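Local coordinates for ABC transporter periplasmic-binding protein YtfQ (Mycobacterium smegmatis, PDB 6HBM), which probably serves as the sugar-binding component of an ABC importer and binds alpha-L-arabinofuranose, at residues V208-N213 with V238-T243. Sequence-based numbering, arbitrary orientation.
Sequences VVFAQN and VAVDAT. With AHR (alpha-L-arabinofuranose), chain J.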
ATOM      1  N   VAL A 208     -13.175   9.062 -15.398  1.00 76.47           N
ATOM      2  CA  VAL A 208     -12.730   8.787 -14.044  1.00 75.90           C
ATOM      3  C   VAL A 208     -11.312   8.203 -14.109  1.00 79.05           C
ATOM      4  O   VAL A 208     -10.918   7.650 -15.145  1.00 78.24           O
ATOM      5  CB  VAL A 208     -13.741   7.853 -13.318  1.00 79.61           C
ATOM      6  CG1 VAL A 208     -13.993   6.580 -14.120  1.00 79.59           C
ATOM      7  CG2 VAL A 208     -13.297   7.519 -11.889  1.00 79.08           C
ATOM      8  N   VAL A 209     -10.543   8.365 -13.014  1.00 74.89           N
ATOM      9  CA  VAL A 209      -9.156   7.883 -12.936  1.00 73.40           C
ATOM     10  C   VAL A 209      -8.961   7.096 -11.639  1.00 73.91           C
ATOM     11  O   VAL A 209      -9.395   7.560 -10.589  1.00 74.17           O
ATOM     12  CB  VAL A 209      -8.105   9.022 -13.137  1.00 76.59           C
ATOM     13  CG1 VAL A 209      -8.598  10.359 -12.600  1.00 76.38           C
ATOM     14  CG2 VAL A 209      -6.739   8.659 -12.548  1.00 75.84           C
ATOM     15  N   PHE A 210      -8.334   5.901 -11.721  1.00 66.77           N
ATOM     16  CA  PHE A 210      -8.095   5.040 -10.561  1.00 65.73           C
ATOM     17  C   PHE A 210      -6.620   5.024 -10.212  1.00 68.55           C
ATOM     18  O   PHE A 210      -5.821   4.432 -10.945  1.00 67.05           O
ATOM     19  CB  PHE A 210      -8.604   3.611 -10.818  1.00 67.46           C
ATOM     20  CG  PHE A 210      -8.174   2.575  -9.791  1.00 68.04           C
ATOM     21  CD1 PHE A 210      -8.418   2.771  -8.438  1.00 69.11           C
ATOM     22  CD2 PHE A 210      -7.534   1.404 -10.186  1.00 69.10           C
ATOM     23  CE1 PHE A 210      -8.013   1.821  -7.504  1.00 69.37           C
ATOM     24  CE2 PHE A 210      -7.133   0.457  -9.247  1.00 70.91           C
ATOM     25  CZ  PHE A 210      -7.374   0.671  -7.915  1.00 68.31           C
ATOM     26  N   ALA A 211      -6.256   5.651  -9.084  1.00 65.46           N
ATOM     27  CA  ALA A 211      -4.862   5.700  -8.660  1.00 65.31           C
ATOM     28  C   ALA A 211      -4.628   4.671  -7.583  1.00 67.96           C
ATOM     29  O   ALA A 211      -5.260   4.740  -6.532  1.00 67.30           O
ATOM     30  CB  ALA A 211      -4.517   7.091  -8.157  1.00 66.18           C
ATOM     31  N   GLN A 212      -3.704   3.717  -7.826  1.00 64.23           N
ATOM     32  CA  GLN A 212      -3.406   2.641  -6.859  1.00 63.82           C
ATOM     33  C   GLN A 212      -2.721   3.131  -5.546  1.00 68.04           C
ATOM     34  O   GLN A 212      -2.496   2.333  -4.635  1.00 68.00           O
ATOM     35  CB  GLN A 212      -2.611   1.496  -7.516  1.00 64.35           C
ATOM     36  CG  GLN A 212      -3.475   0.630  -8.421  1.00 68.43           C
ATOM     37  CD  GLN A 212      -2.649  -0.363  -9.186  1.00 94.66           C
ATOM     38  OE1 GLN A 212      -1.476  -0.593  -8.886  1.00 88.66           O
ATOM     39  NE2 GLN A 212      -3.227  -0.960 -10.218  1.00 93.68           N
ATOM     40  N   ASN A 213      -2.452   4.427  -5.414  1.00 63.37           N
ATOM     41  CA  ASN A 213      -1.947   4.992  -4.176  1.00 62.62           C
ATOM     42  C   ASN A 213      -2.187   6.463  -4.318  1.00 67.60           C
ATOM     43  O   ASN A 213      -1.824   7.033  -5.349  1.00 67.58           O
ATOM     44  CB  ASN A 213      -0.489   4.567  -3.906  1.00 60.97           C
ATOM     45  CG  ASN A 213       0.651   5.486  -4.279  1.00 63.70           C
ATOM     46  OD1 ASN A 213       0.737   6.056  -5.371  1.00 48.54           O
ATOM     47  ND2 ASN A 213       1.607   5.600  -3.392  1.00 51.44           N
ATOM     48  N   VAL A 238     -10.340   8.573  -7.784  1.00 45.02           N
ATOM     49  CA  VAL A 238     -10.657   7.520  -6.836  1.00 42.93           C
ATOM     50  C   VAL A 238      -9.319   6.805  -6.589  1.00 48.29           C
ATOM     51  O   VAL A 238      -8.686   6.337  -7.555  1.00 46.07           O
ATOM     52  CB  VAL A 238     -11.779   6.569  -7.333  1.00 45.56           C
ATOM     53  CG1 VAL A 238     -11.618   6.193  -8.791  1.00 45.13           C
ATOM     54  CG2 VAL A 238     -11.862   5.313  -6.492  1.00 45.76           C
ATOM     55  N   ALA A 239      -8.852   6.782  -5.291  1.00 46.41           N
ATOM     56  CA  ALA A 239      -7.547   6.205  -4.940  1.00 45.90           C
ATOM     57  C   ALA A 239      -7.512   5.382  -3.654  1.00 50.76           C
ATOM     58  O   ALA A 239      -8.533   5.218  -2.983  1.00 51.74           O
ATOM     59  CB  ALA A 239      -6.520   7.322  -4.857  1.00 46.51           C
ATOM     60  N   VAL A 240      -6.313   4.823  -3.347  1.00 45.99           N
ATOM     61  CA  VAL A 240      -6.060   3.999  -2.151  1.00 44.42           C
ATOM     62  C   VAL A 240      -5.090   4.774  -1.165  1.00 50.34           C
ATOM     63  O   VAL A 240      -4.514   5.802  -1.542  1.00 49.79           O
ATOM     64  CB  VAL A 240      -5.483   2.614  -2.605  1.00 45.32           C
ATOM     65  CG1 VAL A 240      -5.623   1.575  -1.516  1.00 45.01           C
ATOM     66  CG2 VAL A 240      -6.159   2.127  -3.875  1.00 44.18           C
ATOM     67  N   ASP A 241      -5.030   4.328   0.109  1.00 48.53           N
ATOM     68  CA  ASP A 241      -4.121   4.734   1.206  1.00 49.28           C
ATOM     69  C   ASP A 241      -4.733   5.624   2.308  1.00 55.64           C
ATOM     70  O   ASP A 241      -4.508   5.338   3.492  1.00 55.63           O
ATOM     71  CB  ASP A 241      -2.802   5.376   0.741  1.00 50.46           C
ATOM     72  CG  ASP A 241      -1.871   4.462  -0.029  1.00 56.57           C
ATOM     73  OD1 ASP A 241      -2.063   3.227   0.023  1.00 55.79           O
ATOM     74  OD2 ASP A 241      -0.925   4.972  -0.642  1.00 63.03           O
ATOM     75  N   ALA A 242      -5.423   6.709   1.937  1.00 52.42           N
ATOM     76  CA  ALA A 242      -6.028   7.668   2.877  1.00 52.34           C
ATOM     77  C   ALA A 242      -4.950   8.449   3.668  1.00 58.97           C
ATOM     78  O   ALA A 242      -5.057   8.610   4.893  1.00 61.52           O
ATOM     79  CB  ALA A 242      -7.028   6.978   3.817  1.00 52.56           C
ATOM     80  N   THR A 243      -3.927   8.966   2.953  1.00 53.70           N
ATOM     81  CA  THR A 243      -2.848   9.739   3.575  1.00 53.35           C
ATOM     82  C   THR A 243      -3.359  11.139   3.866  1.00 55.75           C
ATOM     83  O   THR A 243      -4.411  11.522   3.353  1.00 54.14           O
ATOM     84  CB  THR A 243      -1.573   9.768   2.704  1.00 66.31           C
ATOM     85  OG1 THR A 243      -1.786  10.575   1.540  1.00 65.04           O
ATOM     86  CG2 THR A 243      -1.080   8.370   2.325  1.00 63.41           C
TER
HETATM   87  O5  AHR J 408       2.948  -1.654   0.066  0.90 27.11           O
HETATM   88  C5  AHR J 408       1.899  -0.727   0.273  0.90 21.69           C
HETATM   89  C4  AHR J 408       2.060   0.377  -0.728  0.90 21.64           C
HETATM   90  O4  AHR J 408       3.427   0.873  -0.683  0.90 22.75           O
HETATM   91  C3  AHR J 408       1.205   1.614  -0.505  0.90 21.93           C
HETATM   92  O3  AHR J 408      -0.143   1.504  -0.936  0.90 20.81           O
HETATM   93  C2  AHR J 408       1.991   2.632  -1.316  0.90 22.90           C
HETATM   94  O2  AHR J 408       1.522   3.961  -1.120  0.90 21.83           O
HETATM   95  C1  AHR J 408       3.414   2.306  -0.845  0.90 24.16           C
HETATM   96  O1  AHR J 408       4.460   2.756  -1.743  0.90 23.74           O
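Strands 208-211 and 236-239 run parallel as neighbours, Val238 N bonding to Val209 O (3.1 Å) and Ala211 N to Val238 O (3.0 Å), before a weak bond from Val240 N to Ala211 O. With helix 214-226 between them they form a right-handed beta-alpha-beta crossover in one of the two sheets of a periplasmic-binding-protein fold, and the carboxyl ends of both strands open on the sugar site. On the face carrying Phe210 and Val238, the Phe210 side chain, its CG anti to the backbone N (chi1 169°), brings CE1 to 4.1 Å from Val240 CG2. The same ring stacks with Phe167 of helix 158-171, while helix 124-138 also packs on this face. Further from the sugar on this face, Val208 CG2 meets Val238 CG1 at 3.8 Å. On the other face the CB atoms of Ala211 and Ala239 touch at 3.9 Å. Past the strands, Asn213 and Asp241 converge on alpha-L-arabinofuranose, their amide and carboxylate planes almost perpendicular (89°). Asn213 OD1 caps helix 214-226 at Met216 N, an anchor that fixes the amide's rotation and leaves ND2 facing the sugar. The Asp241 carboxylate spans two hydroxyls, Asp241 OD1 accepting from sugar O3 and OD2 from sugar O2 (2.7 Å). Sugar O2 is thereby gripped twice, for Asn213 ND2 also donates to it at 2.8 Å in a nearly straight bond (167°).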